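Local structure of peptidoglycan glycosyltransferase (Atopobium parvulum, 4OVD) at residues Ile319-Asp332 with Ser351-Leu363. The protein is a penicillin-binding protein, carrying a dimerisation domain and a transpeptidase domain of the penicillin-binding protein family. Sequence-based numbering, arbitrary orientation.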
loop_
_atom_site.group_PDB
_atom_site.type_symbol
_atom_site.label_atom_id
_atom_site.label_comp_id
_atom_site.label_asym_id
_atom_site.label_seq_id
_atom_site.Cartn_x
_atom_site.Cartn_y
_atom_site.Cartn_z
ATOM N N ILE A 319 5.582 18.841 25.363
ATOM C CA ILE A 319 5.008 19.218 24.062
ATOM C C ILE A 319 3.955 20.336 24.205
ATOM O O ILE A 319 2.925 20.124 24.884
ATOM C CB ILE A 319 4.473 17.953 23.370
ATOM C CG1 ILE A 319 5.601 16.873 23.165
ATOM C CG2 ILE A 319 3.840 18.247 22.016
ATOM C CD1 ILE A 319 6.737 17.298 22.296
ATOM N N PRO A 320 4.182 21.510 23.552
ATOM C CA PRO A 320 3.182 22.574 23.663
ATOM C C PRO A 320 1.886 22.253 22.970
ATOM O O PRO A 320 1.773 21.246 22.267
ATOM C CB PRO A 320 3.865 23.802 23.021
ATOM C CG PRO A 320 4.855 23.212 22.076
ATOM C CD PRO A 320 5.276 21.881 22.634
ATOM N N THR A 321 0.890 23.127 23.141
ATOM C CA THR A 321 -0.432 22.880 22.511
ATOM C C THR A 321 -0.331 23.136 21.071
ATOM O O THR A 321 -1.102 22.594 20.302
ATOM C CB THR A 321 -1.545 23.805 23.072
ATOM O OG1 THR A 321 -0.991 25.111 23.165
ATOM C CG2 THR A 321 -1.949 23.402 24.485
ATOM N N GLU A 322 0.588 24.010 20.689
ATOM C CA GLU A 322 0.764 24.330 19.300
ATOM C C GLU A 322 2.207 24.664 19.099
ATOM O O GLU A 322 2.858 24.947 20.067
ATOM C CB GLU A 322 -0.072 25.564 18.907
ATOM C CG GLU A 322 0.265 26.809 19.733
ATOM C CD GLU A 322 -0.570 28.061 19.368
ATOM O OE1 GLU A 322 -1.543 27.957 18.596
ATOM O OE2 GLU A 322 -0.253 29.167 19.866
ATOM N N LEU A 323 2.675 24.614 17.852
ATOM C CA LEU A 323 4.049 24.958 17.514
ATOM C C LEU A 323 4.047 25.713 16.200
ATOM O O LEU A 323 3.315 25.343 15.288
ATOM C CB LEU A 323 4.883 23.679 17.337
ATOM C CG LEU A 323 6.391 23.784 17.022
ATOM C CD1 LEU A 323 7.198 24.529 18.076
ATOM C CD2 LEU A 323 6.994 22.396 16.858
ATOM N N GLN A 324 4.858 26.765 16.102
ATOM C CA GLN A 324 4.988 27.530 14.866
ATOM C C GLN A 324 5.996 26.786 13.964
ATOM O O GLN A 324 7.124 26.519 14.373
ATOM C CB GLN A 324 5.512 28.942 15.177
ATOM C CG GLN A 324 5.715 29.879 13.981
ATOM C CD GLN A 324 4.414 30.350 13.318
ATOM O OE1 GLN A 324 4.407 30.732 12.140
ATOM N NE2 GLN A 324 3.311 30.317 14.064
ATOM N N VAL A 325 5.565 26.408 12.768
ATOM C CA VAL A 325 6.445 25.762 11.765
ATOM C C VAL A 325 6.375 26.623 10.525
ATOM O O VAL A 325 5.318 26.707 9.872
ATOM C CB VAL A 325 6.023 24.330 11.391
ATOM C CG1 VAL A 325 6.171 23.415 12.606
ATOM C CG2 VAL A 325 4.603 24.320 10.835
ATOM N N GLY A 326 7.493 27.257 10.188
ATOM C CA GLY A 326 7.503 28.193 9.078
ATOM C C GLY A 326 6.589 29.313 9.567
ATOM O O GLY A 326 6.744 29.785 10.691
ATOM N N ASP A 327 5.563 29.658 8.792
ATOM C CA ASP A 327 4.662 30.750 9.191
ATOM C C ASP A 327 3.241 30.347 9.539
ATOM O O ASP A 327 2.365 31.191 9.611
ATOM C CB ASP A 327 4.691 31.839 8.125
ATOM C CG ASP A 327 6.083 32.423 7.962
ATOM O OD1 ASP A 327 6.894 32.275 8.908
ATOM O OD2 ASP A 327 6.386 33.004 6.910
ATOM N N ASN A 328 3.045 29.060 9.812
ATOM C CA ASN A 328 1.755 28.506 10.193
ATOM C C ASN A 328 1.947 27.720 11.471
ATOM O O ASN A 328 3.058 27.260 11.764
ATOM C CB ASN A 328 1.197 27.591 9.103
ATOM C CG ASN A 328 0.595 28.359 7.943
ATOM O OD1 ASN A 328 0.757 29.576 7.820
ATOM N ND2 ASN A 328 -0.131 27.649 7.096
ATOM N N LYS A 329 0.870 27.555 12.226
ATOM C CA LYS A 329 0.979 26.866 13.488
ATOM C C LYS A 329 0.538 25.409 13.321
ATOM O O LYS A 329 -0.255 25.088 12.445
ATOM C CB LYS A 329 0.209 27.627 14.571
ATOM C CG LYS A 329 -1.289 27.706 14.362
ATOM C CD LYS A 329 -1.991 28.603 15.380
ATOM C CE LYS A 329 -1.678 30.087 15.187
ATOM N NZ LYS A 329 -2.461 30.977 16.101
ATOM N N VAL A 330 1.157 24.496 14.055
ATOM C CA VAL A 330 0.748 23.096 14.020
ATOM C C VAL A 330 0.006 22.937 15.336
ATOM O O VAL A 330 0.408 23.508 16.354
ATOM C CB VAL A 330 1.953 22.179 13.912
ATOM C CG1 VAL A 330 1.576 20.689 13.985
ATOM C CG2 VAL A 330 2.648 22.472 12.617
ATOM N N THR A 331 -1.095 22.197 15.295
ATOM C CA THR A 331 -1.914 21.924 16.448
ATOM C C THR A 331 -2.407 20.471 16.456
ATOM O O THR A 331 -2.343 19.779 15.468
ATOM C CB THR A 331 -3.210 22.783 16.459
ATOM O OG1 THR A 331 -3.926 22.557 15.230
ATOM C CG2 THR A 331 -2.926 24.233 16.636
ATOM N N ASP A 332 -2.835 20.031 17.622
ATOM C CA ASP A 332 -3.450 18.743 17.848
ATOM C C ASP A 332 -4.977 19.015 18.176
ATOM O O ASP A 332 -5.320 19.948 18.942
ATOM C CB ASP A 332 -2.850 18.068 19.125
ATOM C CG ASP A 332 -1.371 17.587 18.970
ATOM O OD1 ASP A 332 -0.972 17.505 17.812
ATOM O OD2 ASP A 332 -0.654 17.230 20.007
ATOM N N SER A 351 -1.309 10.135 18.303
ATOM C CA SER A 351 -1.075 10.773 17.043
ATOM C C SER A 351 -0.954 12.265 17.170
ATOM O O SER A 351 -1.714 13.003 16.616
ATOM C CB SER A 351 -2.122 10.396 16.031
ATOM O OG SER A 351 -1.574 10.511 14.770
ATOM N N SER A 352 0.021 12.699 17.919
ATOM C CA SER A 352 0.267 14.169 18.058
ATOM C C SER A 352 1.097 14.757 16.901
ATOM O O SER A 352 2.298 14.442 16.732
ATOM C CB SER A 352 1.060 14.383 19.336
ATOM O OG SER A 352 1.560 15.710 19.514
ATOM N N ASN A 353 0.474 15.616 16.120
ATOM C CA ASN A 353 1.197 16.323 15.095
ATOM C C ASN A 353 2.221 17.233 15.664
ATOM O O ASN A 353 3.303 17.368 15.084
ATOM C CB ASN A 353 0.268 17.186 14.209
ATOM C CG ASN A 353 -0.665 16.340 13.396
ATOM O OD1 ASN A 353 -0.336 15.231 12.983
ATOM N ND2 ASN A 353 -1.768 16.891 13.081
ATOM N N VAL A 354 1.862 17.924 16.739
ATOM C CA VAL A 354 2.795 18.824 17.371
ATOM C C VAL A 354 4.071 18.117 17.831
ATOM O O VAL A 354 5.168 18.592 17.610
ATOM C CB VAL A 354 2.171 19.554 18.558
ATOM C CG1 VAL A 354 3.210 20.468 19.209
ATOM C CG2 VAL A 354 1.024 20.448 18.085
ATOM N N GLY A 355 3.908 16.952 18.420
ATOM C CA GLY A 355 5.055 16.182 18.931
ATOM C C GLY A 355 5.943 15.776 17.761
ATOM O O GLY A 355 7.178 15.849 17.879
HETATM N N MSE A 356 5.338 15.300 16.655
HETATM C CA MSE A 356 6.124 14.924 15.475
HETATM C C MSE A 356 6.923 16.074 14.911
HETATM O O MSE A 356 8.150 15.983 14.617
HETATM C CB MSE A 356 5.198 14.404 14.408
HETATM C CG MSE A 356 4.619 13.037 14.612
HETATM SE SE MSE A 356 5.918 11.628 14.944
HETATM C CE MSE A 356 5.697 11.348 16.794
ATOM N N ALA A 357 6.290 17.222 14.835
ATOM C CA ALA A 357 7.013 18.398 14.267
ATOM C C ALA A 357 8.116 18.800 15.230
ATOM O O ALA A 357 9.138 19.319 14.821
ATOM C CB ALA A 357 6.076 19.560 14.083
ATOM N N PHE A 358 7.865 18.679 16.519
ATOM C CA PHE A 358 8.870 18.992 17.497
ATOM C C PHE A 358 10.061 18.050 17.314
ATOM O O PHE A 358 11.248 18.481 17.252
ATOM C CB PHE A 358 8.304 18.835 18.900
ATOM C CG PHE A 358 9.335 18.908 19.963
ATOM C CD1 PHE A 358 9.993 17.751 20.374
ATOM C CD2 PHE A 358 9.614 20.105 20.613
ATOM C CE1 PHE A 358 10.964 17.793 21.362
ATOM C CE2 PHE A 358 10.577 20.139 21.616
ATOM C CZ PHE A 358 11.277 18.974 21.967
ATOM N N LEU A 359 9.755 16.771 17.144
ATOM C CA LEU A 359 10.850 15.792 17.015
ATOM C C LEU A 359 11.695 16.096 15.816
ATOM O O LEU A 359 12.919 16.149 15.890
ATOM C CB LEU A 359 10.315 14.377 16.934
ATOM C CG LEU A 359 9.678 13.785 18.198
ATOM C CD1 LEU A 359 9.209 12.398 17.848
ATOM C CD2 LEU A 359 10.692 13.750 19.336
ATOM N N GLU A 360 11.057 16.352 14.696
ATOM C CA GLU A 360 11.820 16.627 13.471
ATOM C C GLU A 360 12.555 17.907 13.560
ATOM O O GLU A 360 13.657 17.991 13.047
ATOM C CB GLU A 360 10.914 16.661 12.232
ATOM C CG GLU A 360 11.610 16.639 10.866
ATOM C CD GLU A 360 12.296 17.926 10.479
ATOM O OE1 GLU A 360 11.831 18.991 10.918
ATOM O OE2 GLU A 360 13.245 17.851 9.655
ATOM N N THR A 361 11.946 18.938 14.124
ATOM C CA THR A 361 12.633 20.223 14.097
ATOM C C THR A 361 13.712 20.363 15.161
ATOM O O THR A 361 14.709 20.944 14.898
ATOM C CB THR A 361 11.673 21.432 14.202
ATOM O OG1 THR A 361 10.952 21.331 15.410
ATOM C CG2 THR A 361 10.674 21.496 13.017
ATOM N N GLN A 362 13.512 19.828 16.358
ATOM C CA GLN A 362 14.483 19.983 17.430
ATOM C C GLN A 362 15.484 18.861 17.542
ATOM O O GLN A 362 16.545 19.061 18.095
ATOM C CB GLN A 362 13.740 20.052 18.756
ATOM C CG GLN A 362 12.719 21.183 18.803
ATOM C CD GLN A 362 13.379 22.550 18.713
ATOM O OE1 GLN A 362 13.006 23.397 17.900
ATOM N NE2 GLN A 362 14.425 22.724 19.478
ATOM N N LEU A 363 15.149 17.664 17.080
ATOM C CA LEU A 363 16.063 16.552 17.256
ATOM C C LEU A 363 16.592 15.967 15.967
ATOM O O LEU A 363 17.768 15.705 15.895
ATOM C CB LEU A 363 15.365 15.440 18.011
ATOM C CG LEU A 363 14.812 15.910 19.370
ATOM C CD1 LEU A 363 14.023 14.806 20.014
ATOM C CD2 LEU A 363 15.983 16.316 20.259
HETATM O O HOH W 1 -2.265 16.103 16.057
#
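The carboxylate of D332 sits across the N-terminus of helix 353-363: one oxygen takes a helix amide and the other the N-cap hydroxyl. OD1 accepts from V354 N at 3.1 Å in a nearly straight bond (177°) on the syn side, tilted out of the carboxylate plane. OD2 uses its syn lone pair for the hydroxyl of S352, OG to OD2 at 2.7 Å. This OG, anti to its own backbone N (chi1 171°), also accepts from G355 N, so one hydroxyl links the carboxylate to the first helical turn. A water donates to D332 OD1 and S351 O and accepts from N353 N. The amides at the helix start would probably stabilise the negative charge, which R336 also meets in a salt bridge to OD2.

V354 is wedged into the 319-332 segment: CG1 packs on I319 CG2 at 3.6 Å and reaches L323 CB, while CG2 lies against V330 CG1 and the D332 carboxylate. I319 CD1 sits over a face of the F358 ring in a CH-pi contact, 4.1 Å from the centroid; Q362 CG, from the same helix, lies over the opposite face, offset toward the rim. L323 CD2 and V325 CG1 both close on A357 CB. V330 CG1 touches N353 CB (3.7 Å), the two side chains crossing at about a right angle.

S351-S352-N353 matches the SxN motif of penicillin-binding proteins: S351 OG bonds to K298 and K490, S351 touches S295, and N353 OD1 bonds to K298, consistent with S295 to K298 as SxxK and K490 starting KTG. In the hairpin 322-325/328-331, strand 322-325 runs 46° to the helix, axes 8.2 Å apart. M356, a selenomethionine in the model, packs on helix 298-307, and I319 meets M342 of strand 340-343 and M347 of helix 344-350.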